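Local atomic coordinates of putative glucoamylase (Bacteroides uniformis, PDB entry 4GL3), a protein that probably hydrolyses glycosidic bonds, as a putative glucoamylase of the six-hairpin glycosidase clan. Residues A[28-33]-A[61-66]; A[174-179]-A[193-198]; A[399-404]-A[408-413]. One frame throughout, in Å; residues are numbered along the deposited sequence.

Contact 1: A[28-33]-A[61-66]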
loop_
_atom_site.group_PDB
_atom_site.type_symbol
_atom_site.label_atom_id
_atom_site.label_comp_id
_atom_site.label_asym_id
_atom_site.label_seq_id
_atom_site.Cartn_x
_atom_site.Cartn_y
_atom_site.Cartn_z
ATOM N N ARG A 28 -11.647 -5.971 10.590
ATOM C CA ARG A 28 -12.985 -5.392 10.714
ATOM C C ARG A 28 -13.168 -4.144 9.817
ATOM O O ARG A 28 -14.264 -3.903 9.355
ATOM C CB ARG A 28 -13.281 -5.000 12.164
ATOM C CG ARG A 28 -13.571 -6.140 13.120
ATOM C CD ARG A 28 -13.485 -5.627 14.545
ATOM N NE ARG A 28 -13.767 -6.612 15.580
ATOM C CZ ARG A 28 -13.884 -6.323 16.878
ATOM N NH1 ARG A 28 -13.720 -5.064 17.317
ATOM N NH2 ARG A 28 -14.186 -7.278 17.739
ATOM N N TYR A 29 -12.109 -3.355 9.637
ATOM C CA TYR A 29 -12.180 -2.141 8.832
ATOM C C TYR A 29 -12.602 -2.464 7.381
ATOM O O TYR A 29 -13.293 -1.682 6.760
ATOM C CB TYR A 29 -10.839 -1.368 8.851
ATOM C CG TYR A 29 -10.927 0.003 8.219
ATOM C CD1 TYR A 29 -10.805 0.165 6.833
ATOM C CD2 TYR A 29 -11.185 1.143 8.994
ATOM C CE1 TYR A 29 -10.926 1.405 6.229
ATOM C CE2 TYR A 29 -11.311 2.408 8.393
ATOM C CZ TYR A 29 -11.168 2.541 7.011
ATOM O OH TYR A 29 -11.303 3.778 6.392
ATOM N N PHE A 30 -12.097 -3.578 6.845
ATOM C CA PHE A 30 -12.285 -3.941 5.476
ATOM C C PHE A 30 -13.446 -4.884 5.231
ATOM O O PHE A 30 -13.850 -5.052 4.082
ATOM C CB PHE A 30 -11.003 -4.577 4.948
ATOM C CG PHE A 30 -9.873 -3.624 4.923
ATOM C CD1 PHE A 30 -9.829 -2.626 3.949
ATOM C CD2 PHE A 30 -8.942 -3.610 5.951
ATOM C CE1 PHE A 30 -8.821 -1.699 3.946
ATOM C CE2 PHE A 30 -7.920 -2.673 5.964
ATOM C CZ PHE A 30 -7.852 -1.714 4.945
ATOM N N TRP A 31 -13.931 -5.535 6.283
ATOM C CA TRP A 31 -14.994 -6.500 6.177
ATOM C C TRP A 31 -16.303 -5.878 6.690
ATOM O O TRP A 31 -17.173 -5.554 5.908
ATOM C CB TRP A 31 -14.653 -7.806 6.936
ATOM C CG TRP A 31 -15.664 -8.835 6.668
ATOM C CD1 TRP A 31 -16.736 -9.156 7.445
ATOM C CD2 TRP A 31 -15.752 -9.643 5.498
ATOM N NE1 TRP A 31 -17.474 -10.137 6.832
ATOM C CE2 TRP A 31 -16.885 -10.448 5.632
ATOM C CE3 TRP A 31 -14.948 -9.793 4.364
ATOM C CZ2 TRP A 31 -17.250 -11.377 4.673
ATOM C CZ3 TRP A 31 -15.306 -10.717 3.421
ATOM C CH2 TRP A 31 -16.449 -11.484 3.566
ATOM N N ASP A 32 -16.421 -5.727 7.999
ATOM C CA ASP A 32 -17.630 -5.199 8.626
ATOM C C ASP A 32 -17.898 -3.746 8.234
ATOM O O ASP A 32 -19.012 -3.368 8.057
ATOM C CB ASP A 32 -17.509 -5.283 10.144
ATOM C CG ASP A 32 -17.144 -6.697 10.624
ATOM O OD1 ASP A 32 -15.962 -7.062 10.573
ATOM O OD2 ASP A 32 -18.048 -7.429 11.020
ATOM N N PHE A 33 -16.866 -2.943 8.077
ATOM C CA PHE A 33 -17.038 -1.511 7.825
ATOM C C PHE A 33 -17.002 -1.113 6.315
ATOM O O PHE A 33 -17.077 0.059 5.993
ATOM C CB PHE A 33 -15.938 -0.769 8.593
ATOM C CG PHE A 33 -16.038 0.750 8.568
ATOM C CD1 PHE A 33 -17.182 1.394 8.999
ATOM C CD2 PHE A 33 -14.953 1.515 8.184
ATOM C CE1 PHE A 33 -17.253 2.788 8.997
ATOM C CE2 PHE A 33 -15.023 2.904 8.165
ATOM C CZ PHE A 33 -16.166 3.534 8.579
ATOM N N VAL A 61 -8.812 -5.836 -0.704
ATOM C CA VAL A 61 -8.830 -7.070 -1.481
ATOM C C VAL A 61 -7.778 -8.056 -0.947
ATOM O O VAL A 61 -8.054 -9.225 -0.736
ATOM C CB VAL A 61 -8.645 -6.753 -2.974
ATOM C CG1 VAL A 61 -8.210 -7.989 -3.788
ATOM C CG2 VAL A 61 -9.942 -6.138 -3.515
HETATM N N MSE A 62 -6.576 -7.576 -0.704
HETATM C CA MSE A 62 -5.537 -8.418 -0.129
HETATM C C MSE A 62 -5.877 -8.844 1.307
HETATM O O MSE A 62 -5.620 -9.988 1.683
HETATM C CB MSE A 62 -4.176 -7.740 -0.203
HETATM C CG MSE A 62 -3.716 -7.555 -1.654
HETATM SE SE MSE A 62 -2.013 -6.680 -1.977
HETATM C CE MSE A 62 -2.542 -4.813 -2.250
ATOM N N ALA A 63 -6.470 -7.934 2.084
ATOM C CA ALA A 63 -6.939 -8.243 3.434
ATOM C C ALA A 63 -7.987 -9.352 3.431
ATOM O O ALA A 63 -7.992 -10.222 4.320
ATOM C CB ALA A 63 -7.474 -6.990 4.130
ATOM N N ILE A 64 -8.867 -9.370 2.434
ATOM C CA ILE A 64 -9.842 -10.446 2.346
ATOM C C ILE A 64 -9.145 -11.828 2.186
ATOM O O ILE A 64 -9.519 -12.809 2.856
ATOM C CB ILE A 64 -10.868 -10.221 1.240
ATOM C CG1 ILE A 64 -11.784 -9.065 1.652
ATOM C CG2 ILE A 64 -11.690 -11.486 0.975
ATOM C CD1 ILE A 64 -12.500 -8.423 0.484
ATOM N N ILE A 65 -8.139 -11.903 1.325
ATOM C CA ILE A 65 -7.397 -13.152 1.122
ATOM C C ILE A 65 -6.714 -13.599 2.434
ATOM O O ILE A 65 -6.814 -14.781 2.816
ATOM C CB ILE A 65 -6.356 -13.045 -0.014
ATOM C CG1 ILE A 65 -7.045 -12.622 -1.345
ATOM C CG2 ILE A 65 -5.618 -14.384 -0.180
ATOM C CD1 ILE A 65 -6.057 -12.061 -2.378
ATOM N N VAL A 66 -6.094 -12.648 3.145
ATOM C CA VAL A 66 -5.485 -12.913 4.464
ATOM C C VAL A 66 -6.537 -13.468 5.429
ATOM O O VAL A 66 -6.343 -14.493 6.086
ATOM C CB VAL A 66 -4.805 -11.646 5.041
ATOM C CG1 VAL A 66 -4.311 -11.854 6.483
ATOM C CG2 VAL A 66 -3.636 -11.194 4.144
#
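With its CG turned anti to the carbonyl carbon (chi1 -65°), F30 points its CB toward helix 54-69 and lays CD2 of its ring near A63, whereas the neighbouring W31 takes chi1 -172° and reaches the same helix with the CE3 edge of the six-membered ring of its indole. The two aromatic residues therefore meet consecutive residues of the helix. F30 CD2 lies 4.1 Å from the methyl CB of A63, which approaches the ring obliquely, and W31 brings CE3 to 4.2 Å from I64 CG1, an aliphatic carbon placed at the indole edge close to its plane. Both are loose van der Waals contacts between apolar groups. In the helical fold, consistent with the (alpha/alpha)6 toroid of six-hairpin glycosidases, they pack the turn that follows helix 15-27 against the flank of helix 54-69. That turn is held by its own backbone, F33 N donating to R28 O at 3.1 Å. The ring of Y29 contributes CD1, which sits over the centre of one face of the F30 ring, 3.9 Å above its plane. Helix 378-393 adds I385 to the surroundings of F30, and helix 75-90 supplies R81, which forms a cation-pi contact with W31 and also donates from NH1 to the W31 carbonyl oxygen.

Contact 2: A[174-179]-A[193-198]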
loop_
_atom_site.group_PDB
_atom_site.type_symbol
_atom_site.label_atom_id
_atom_site.label_comp_id
_atom_site.label_asym_id
_atom_site.label_seq_id
_atom_site.Cartn_x
_atom_site.Cartn_y
_atom_site.Cartn_z
HETATM N N MSE A 174 5.899 8.166 -16.941
HETATM C CA MSE A 174 4.442 7.975 -16.733
HETATM C C MSE A 174 3.908 9.109 -15.881
HETATM O O MSE A 174 4.641 9.648 -15.052
HETATM C CB MSE A 174 4.114 6.616 -16.070
HETATM C CG MSE A 174 4.528 5.425 -16.915
HETATM SE SE MSE A 174 4.317 3.744 -15.960
HETATM C CE MSE A 174 2.430 3.461 -16.385
ATOM N N TYR A 175 2.661 9.512 -16.179
ATOM C CA TYR A 175 1.961 10.575 -15.510
ATOM C C TYR A 175 0.917 9.965 -14.579
ATOM O O TYR A 175 0.294 8.950 -14.905
ATOM C CB TYR A 175 1.310 11.548 -16.546
ATOM C CG TYR A 175 2.351 12.403 -17.216
ATOM C CD1 TYR A 175 3.082 11.913 -18.322
ATOM C CD2 TYR A 175 2.657 13.678 -16.729
ATOM C CE1 TYR A 175 4.069 12.671 -18.922
ATOM C CE2 TYR A 175 3.666 14.443 -17.300
ATOM C CZ TYR A 175 4.370 13.952 -18.402
ATOM O OH TYR A 175 5.376 14.695 -18.964
ATOM N N TRP A 176 0.730 10.641 -13.449
ATOM C CA TRP A 176 -0.079 10.185 -12.316
ATOM C C TRP A 176 -1.598 10.240 -12.637
ATOM O O TRP A 176 -2.311 9.337 -12.241
ATOM C CB TRP A 176 0.255 11.014 -11.069
ATOM C CG TRP A 176 -0.186 10.502 -9.717
ATOM C CD1 TRP A 176 -1.464 10.137 -9.306
ATOM C CD2 TRP A 176 0.647 10.343 -8.580
ATOM N NE1 TRP A 176 -1.448 9.759 -7.999
ATOM C CE2 TRP A 176 -0.168 9.862 -7.524
ATOM C CE3 TRP A 176 1.989 10.573 -8.348
ATOM C CZ2 TRP A 176 0.342 9.560 -6.257
ATOM C CZ3 TRP A 176 2.510 10.294 -7.064
ATOM C CH2 TRP A 176 1.680 9.792 -6.045
ATOM N N HIS A 177 -2.046 11.271 -13.358
ATOM C CA HIS A 177 -3.450 11.571 -13.537
ATOM C C HIS A 177 -3.771 11.824 -15.023
ATOM O O HIS A 177 -2.892 12.152 -15.858
ATOM C CB HIS A 177 -3.881 12.827 -12.786
ATOM C CG HIS A 177 -3.313 12.976 -11.410
ATOM N ND1 HIS A 177 -2.087 13.570 -11.176
ATOM C CD2 HIS A 177 -3.857 12.715 -10.186
ATOM C CE1 HIS A 177 -1.891 13.628 -9.863
ATOM N NE2 HIS A 177 -2.945 13.102 -9.243
ATOM N N TRP A 178 -5.057 11.667 -15.326
ATOM C CA TRP A 178 -5.677 12.205 -16.550
ATOM C C TRP A 178 -7.151 12.457 -16.295
ATOM O O TRP A 178 -7.819 11.686 -15.574
ATOM C CB TRP A 178 -5.546 11.265 -17.749
ATOM C CG TRP A 178 -6.192 11.819 -18.956
ATOM C CD1 TRP A 178 -5.625 12.695 -19.844
ATOM C CD2 TRP A 178 -7.540 11.583 -19.434
ATOM N NE1 TRP A 178 -6.520 13.016 -20.810
ATOM C CE2 TRP A 178 -7.694 12.333 -20.604
ATOM C CE3 TRP A 178 -8.599 10.807 -18.990
ATOM C CZ2 TRP A 178 -8.918 12.361 -21.355
ATOM C CZ3 TRP A 178 -9.823 10.823 -19.722
ATOM C CH2 TRP A 178 -9.956 11.631 -20.888
ATOM N N SER A 179 -7.647 13.548 -16.876
ATOM C CA SER A 179 -9.012 13.993 -16.668
ATOM C C SER A 179 -9.740 14.336 -17.965
ATOM O O SER A 179 -9.164 14.936 -18.854
ATOM C CB SER A 179 -9.012 15.246 -15.783
ATOM O OG SER A 179 -10.300 15.850 -15.781
ATOM N N HIS A 193 12.630 7.634 -6.046
ATOM C CA HIS A 193 12.099 6.358 -5.543
ATOM C C HIS A 193 11.131 6.678 -4.406
ATOM O O HIS A 193 11.545 7.095 -3.323
ATOM C CB HIS A 193 13.190 5.410 -5.018
ATOM C CG HIS A 193 12.636 4.099 -4.545
ATOM N ND1 HIS A 193 12.401 3.042 -5.398
ATOM C CD2 HIS A 193 12.194 3.706 -3.326
ATOM C CE1 HIS A 193 11.842 2.053 -4.724
ATOM N NE2 HIS A 193 11.728 2.421 -3.458
ATOM N N ASN A 194 9.850 6.525 -4.697
ATOM C CA ASN A 194 8.774 6.763 -3.737
ATOM C C ASN A 194 7.873 5.536 -3.644
ATOM O O ASN A 194 8.349 4.424 -3.844
ATOM C CB ASN A 194 8.022 8.059 -4.078
ATOM C CG ASN A 194 7.327 8.022 -5.419
ATOM O OD1 ASN A 194 7.218 6.989 -6.057
ATOM N ND2 ASN A 194 6.889 9.185 -5.870
ATOM N N GLU A 195 6.587 5.719 -3.335
ATOM C CA GLU A 195 5.665 4.599 -3.184
ATOM C C GLU A 195 5.162 4.023 -4.488
ATOM O O GLU A 195 4.464 3.014 -4.442
ATOM C CB GLU A 195 4.436 5.014 -2.328
ATOM C CG GLU A 195 3.411 5.915 -3.062
ATOM C CD GLU A 195 3.661 7.414 -2.925
ATOM O OE1 GLU A 195 4.828 7.843 -2.957
ATOM O OE2 GLU A 195 2.663 8.169 -2.838
ATOM N N CYS A 196 5.483 4.630 -5.643
ATOM C CA CYS A 196 4.804 4.266 -6.897
ATOM C C CYS A 196 5.519 3.256 -7.803
ATOM O O CYS A 196 5.206 3.175 -8.973
ATOM C CB CYS A 196 4.629 5.552 -7.693
ATOM S SG CYS A 196 3.767 6.854 -6.829
ATOM N N HIS A 197 6.515 2.537 -7.300
ATOM C CA HIS A 197 7.307 1.610 -8.129
ATOM C C HIS A 197 6.429 0.658 -8.975
ATOM O O HIS A 197 6.701 0.377 -10.185
ATOM C CB HIS A 197 8.249 0.812 -7.205
ATOM C CG HIS A 197 9.407 0.164 -7.893
ATOM N ND1 HIS A 197 10.238 -0.720 -7.239
ATOM C CD2 HIS A 197 9.891 0.281 -9.156
ATOM C CE1 HIS A 197 11.190 -1.117 -8.072
ATOM N NE2 HIS A 197 11.015 -0.509 -9.233
ATOM N N ILE A 198 5.363 0.189 -8.335
ATOM C CA ILE A 198 4.483 -0.829 -8.898
ATOM C C ILE A 198 3.766 -0.346 -10.157
ATOM O O ILE A 198 3.360 -1.169 -11.010
ATOM C CB ILE A 198 3.438 -1.333 -7.838
ATOM C CG1 ILE A 198 2.781 -2.632 -8.265
ATOM C CG2 ILE A 198 2.329 -0.319 -7.596
ATOM C CD1 ILE A 198 3.623 -3.831 -8.046
#
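The backbones stay well apart, the nearest CA atoms being those of W176 and C196 at 9.4 Å, and the gap between the residues leading into strand 177-178 and those leading into helix 197-205 is bridged by side chains. W176 does most of the reaching: CG lies anti to the backbone N (chi1 -165°), which brings the six-membered end of the indole to C196 and E195. C196 SG sits 3.7 Å from W176 CZ3 and 4.2 Å from the centroid of that ring, 35° off its normal, an oblique sulfur-aromatic contact. E195 comes to the indole edge instead, with OE2 near the ring plane and 3.7 Å from W176 CH2. Its carboxylate is turned 79° from the indole plane, after a chain bent at chi2. Just ahead of the helix, N194 OD1 accepts from C196 N at 3.0 Å in an Asx turn, which fixes the backbone that presents E195 and C196. W220 of helix 213-220 touches C196 as well. E195 OE2 is in a weak hydrogen bond with a bound Tris molecule, and a glycerol lies close to W176; both probably come from the crystallisation liquor but are consistent with a pocket here. The C-H edge of the indole, electropositive beside its pi face, suits a carboxylate oxygen, while the sulfur contact adds dispersion to the same ring.

Contact 3: A[399-404]-A[408-413]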
loop_
_atom_site.group_PDB
_atom_site.type_symbol
_atom_site.label_atom_id
_atom_site.label_comp_id
_atom_site.label_asym_id
_atom_site.label_seq_id
_atom_site.Cartn_x
_atom_site.Cartn_y
_atom_site.Cartn_z
ATOM N N LEU A 399 1.336 -15.141 -4.131
ATOM C CA LEU A 399 0.249 -15.054 -5.101
ATOM C C LEU A 399 0.621 -14.090 -6.245
ATOM O O LEU A 399 0.557 -14.449 -7.433
ATOM C CB LEU A 399 -1.053 -14.617 -4.392
ATOM C CG LEU A 399 -1.627 -15.660 -3.442
ATOM C CD1 LEU A 399 -2.603 -15.003 -2.496
ATOM C CD2 LEU A 399 -2.238 -16.850 -4.198
ATOM N N PHE A 400 0.991 -12.861 -5.881
ATOM C CA PHE A 400 1.265 -11.818 -6.860
ATOM C C PHE A 400 2.448 -12.211 -7.757
ATOM O O PHE A 400 2.366 -12.081 -8.969
ATOM C CB PHE A 400 1.514 -10.483 -6.172
ATOM C CG PHE A 400 1.773 -9.346 -7.120
ATOM C CD1 PHE A 400 0.706 -8.634 -7.674
ATOM C CD2 PHE A 400 3.071 -8.945 -7.426
ATOM C CE1 PHE A 400 0.931 -7.589 -8.540
ATOM C CE2 PHE A 400 3.288 -7.877 -8.293
ATOM C CZ PHE A 400 2.222 -7.220 -8.860
HETATM N N MSE A 401 3.543 -12.693 -7.155
HETATM C CA MSE A 401 4.749 -13.000 -7.912
HETATM C C MSE A 401 4.529 -14.219 -8.829
HETATM O O MSE A 401 5.311 -14.435 -9.772
HETATM C CB MSE A 401 5.928 -13.263 -6.979
HETATM C CG MSE A 401 6.345 -12.076 -6.145
HETATM SE SE MSE A 401 6.983 -10.574 -7.206
HETATM C CE MSE A 401 8.809 -11.097 -7.486
ATOM N N SER A 402 3.474 -15.008 -8.571
ATOM C CA SER A 402 3.134 -16.122 -9.441
ATOM C C SER A 402 2.445 -15.696 -10.730
ATOM O O SER A 402 2.265 -16.525 -11.602
ATOM C CB SER A 402 2.230 -17.169 -8.732
ATOM O OG SER A 402 0.869 -16.696 -8.701
ATOM N N HIS A 403 1.978 -14.462 -10.846
ATOM C CA HIS A 403 1.223 -14.081 -12.037
ATOM C C HIS A 403 2.147 -14.000 -13.280
ATOM O O HIS A 403 3.136 -13.290 -13.261
ATOM C CB HIS A 403 0.530 -12.742 -11.829
ATOM C CG HIS A 403 -0.540 -12.468 -12.841
ATOM N ND1 HIS A 403 -0.262 -12.109 -14.147
ATOM C CD2 HIS A 403 -1.891 -12.512 -12.741
ATOM C CE1 HIS A 403 -1.399 -11.940 -14.803
ATOM N NE2 HIS A 403 -2.401 -12.178 -13.973
ATOM N N PRO A 404 1.825 -14.728 -14.346
ATOM C CA PRO A 404 2.745 -14.770 -15.471
ATOM C C PRO A 404 3.012 -13.428 -16.179
ATOM O O PRO A 404 4.068 -13.276 -16.784
ATOM C CB PRO A 404 2.078 -15.750 -16.442
ATOM C CG PRO A 404 0.632 -15.696 -16.101
ATOM C CD PRO A 404 0.645 -15.573 -14.589
ATOM N N LYS A 408 6.717 -11.585 -16.573
ATOM C CA LYS A 408 7.184 -11.051 -17.864
ATOM C C LYS A 408 7.631 -9.619 -17.721
ATOM O O LYS A 408 8.659 -9.258 -18.249
ATOM C CB LYS A 408 6.136 -11.152 -18.996
ATOM C CG LYS A 408 5.961 -12.564 -19.502
ATOM C CD LYS A 408 4.744 -12.738 -20.410
ATOM C CE LYS A 408 4.459 -14.225 -20.667
ATOM N NZ LYS A 408 3.441 -14.398 -21.745
ATOM N N GLY A 409 6.828 -8.801 -17.049
ATOM C CA GLY A 409 7.178 -7.412 -16.804
ATOM C C GLY A 409 8.514 -7.211 -16.082
ATOM O O GLY A 409 9.355 -6.379 -16.501
ATOM N N LEU A 410 8.718 -7.966 -15.019
ATOM C CA LEU A 410 9.959 -7.858 -14.246
ATOM C C LEU A 410 11.138 -8.224 -15.118
ATOM O O LEU A 410 12.156 -7.558 -15.055
ATOM C CB LEU A 410 9.906 -8.741 -13.014
ATOM C CG LEU A 410 8.977 -8.313 -11.880
ATOM C CD1 LEU A 410 8.867 -9.430 -10.824
ATOM C CD2 LEU A 410 9.461 -7.014 -11.237
ATOM N N ARG A 411 11.025 -9.276 -15.930
ATOM C CA ARG A 411 12.111 -9.634 -16.837
ATOM C C ARG A 411 12.396 -8.532 -17.852
ATOM O O ARG A 411 13.541 -8.212 -18.090
ATOM C CB ARG A 411 11.835 -10.933 -17.595
ATOM C CG ARG A 411 12.083 -12.166 -16.777
ATOM C CD ARG A 411 12.393 -13.358 -17.664
ATOM N NE ARG A 411 12.020 -14.580 -16.982
ATOM C CZ ARG A 411 12.836 -15.273 -16.208
ATOM N NH1 ARG A 411 14.094 -14.880 -16.030
ATOM N NH2 ARG A 411 12.386 -16.370 -15.618
ATOM N N ARG A 412 11.348 -7.941 -18.444
ATOM C CA ARG A 412 11.527 -6.853 -19.418
ATOM C C ARG A 412 12.345 -5.713 -18.809
ATOM O O ARG A 412 13.164 -5.130 -19.493
ATOM C CB ARG A 412 10.166 -6.277 -19.906
ATOM C CG ARG A 412 9.422 -7.190 -20.825
ATOM C CD ARG A 412 8.176 -6.524 -21.369
ATOM N NE ARG A 412 8.523 -5.465 -22.313
ATOM C CZ ARG A 412 8.055 -4.229 -22.287
ATOM N NH1 ARG A 412 7.171 -3.841 -21.391
ATOM N NH2 ARG A 412 8.486 -3.357 -23.176
ATOM N N LEU A 413 12.117 -5.408 -17.526
ATOM C CA LEU A 413 12.780 -4.318 -16.870
ATOM C C LEU A 413 14.154 -4.698 -16.316
ATOM O O LEU A 413 14.807 -3.861 -15.753
ATOM C CB LEU A 413 11.902 -3.709 -15.783
ATOM C CG LEU A 413 10.621 -3.050 -16.263
ATOM C CD1 LEU A 413 9.869 -2.444 -15.089
ATOM C CD2 LEU A 413 10.908 -2.051 -17.384
#
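Two consecutive helices joined by a short turn near the C-terminal end of the chain bring these segments together: helix 395-401 gives way to helix 404-412, which begins at P404 just after H403. The first turn of the new helix is closed by K408 N, which donates to P404 O at 3.1 Å with an N-H...O angle of 151°, the donor standing above the carbonyl plane. The same oxygen is flanked by the aliphatic part of K408, whose CG comes to 3.4 Å from P404 O before the chain extends away. Farther inside, the end of M401 meets L410. Bends at chi2 (-63°) and chi3 (-83°) curl the selenomethionine so that its terminal CE reaches L410 CD1 at 3.7 Å, the two side chains crossing at about a right angle. Y419 and L259 also touch M401, while F415, from a loop, and I201 of helix 197-205 touch L410, so this methyl-to-methyl contact belongs to a larger apolar cluster. On the outgoing side S402 OG donates to L399 O at 2.6 Å and has a further partner in Q139 NE2. H403 is the N-cap of the second helix, its ND1 bonded to the backbone N of D405, and its ring meets W159 edge-to-face. Proline directly after the capping residue is well suited to the first turn of a helix, where its missing N-H costs no backbone bond; with the i to i+4 bond that follows, the sequence is typical of an N-capped helix start.

Along the chain the three contacts follow one another in series, each closing before the next opens. Contacts 1 and 2 lie on opposite sides of the chain's centre, with their own centres 25 Å apart and nearest atoms about 8 Å apart, so they do not touch. Contact 3 meets both: I65 of helix 54-69 packs on L399 with CG2 to CD1 at 3.9 Å, and I198 of helix 197-205 packs on F400 with CD1 to CZ at 3.8 Å. Helix 395-401 thus joins a helix from early in the chain to one from its middle in a single, mainly helical body, with a possible ligand pocket at contact 2.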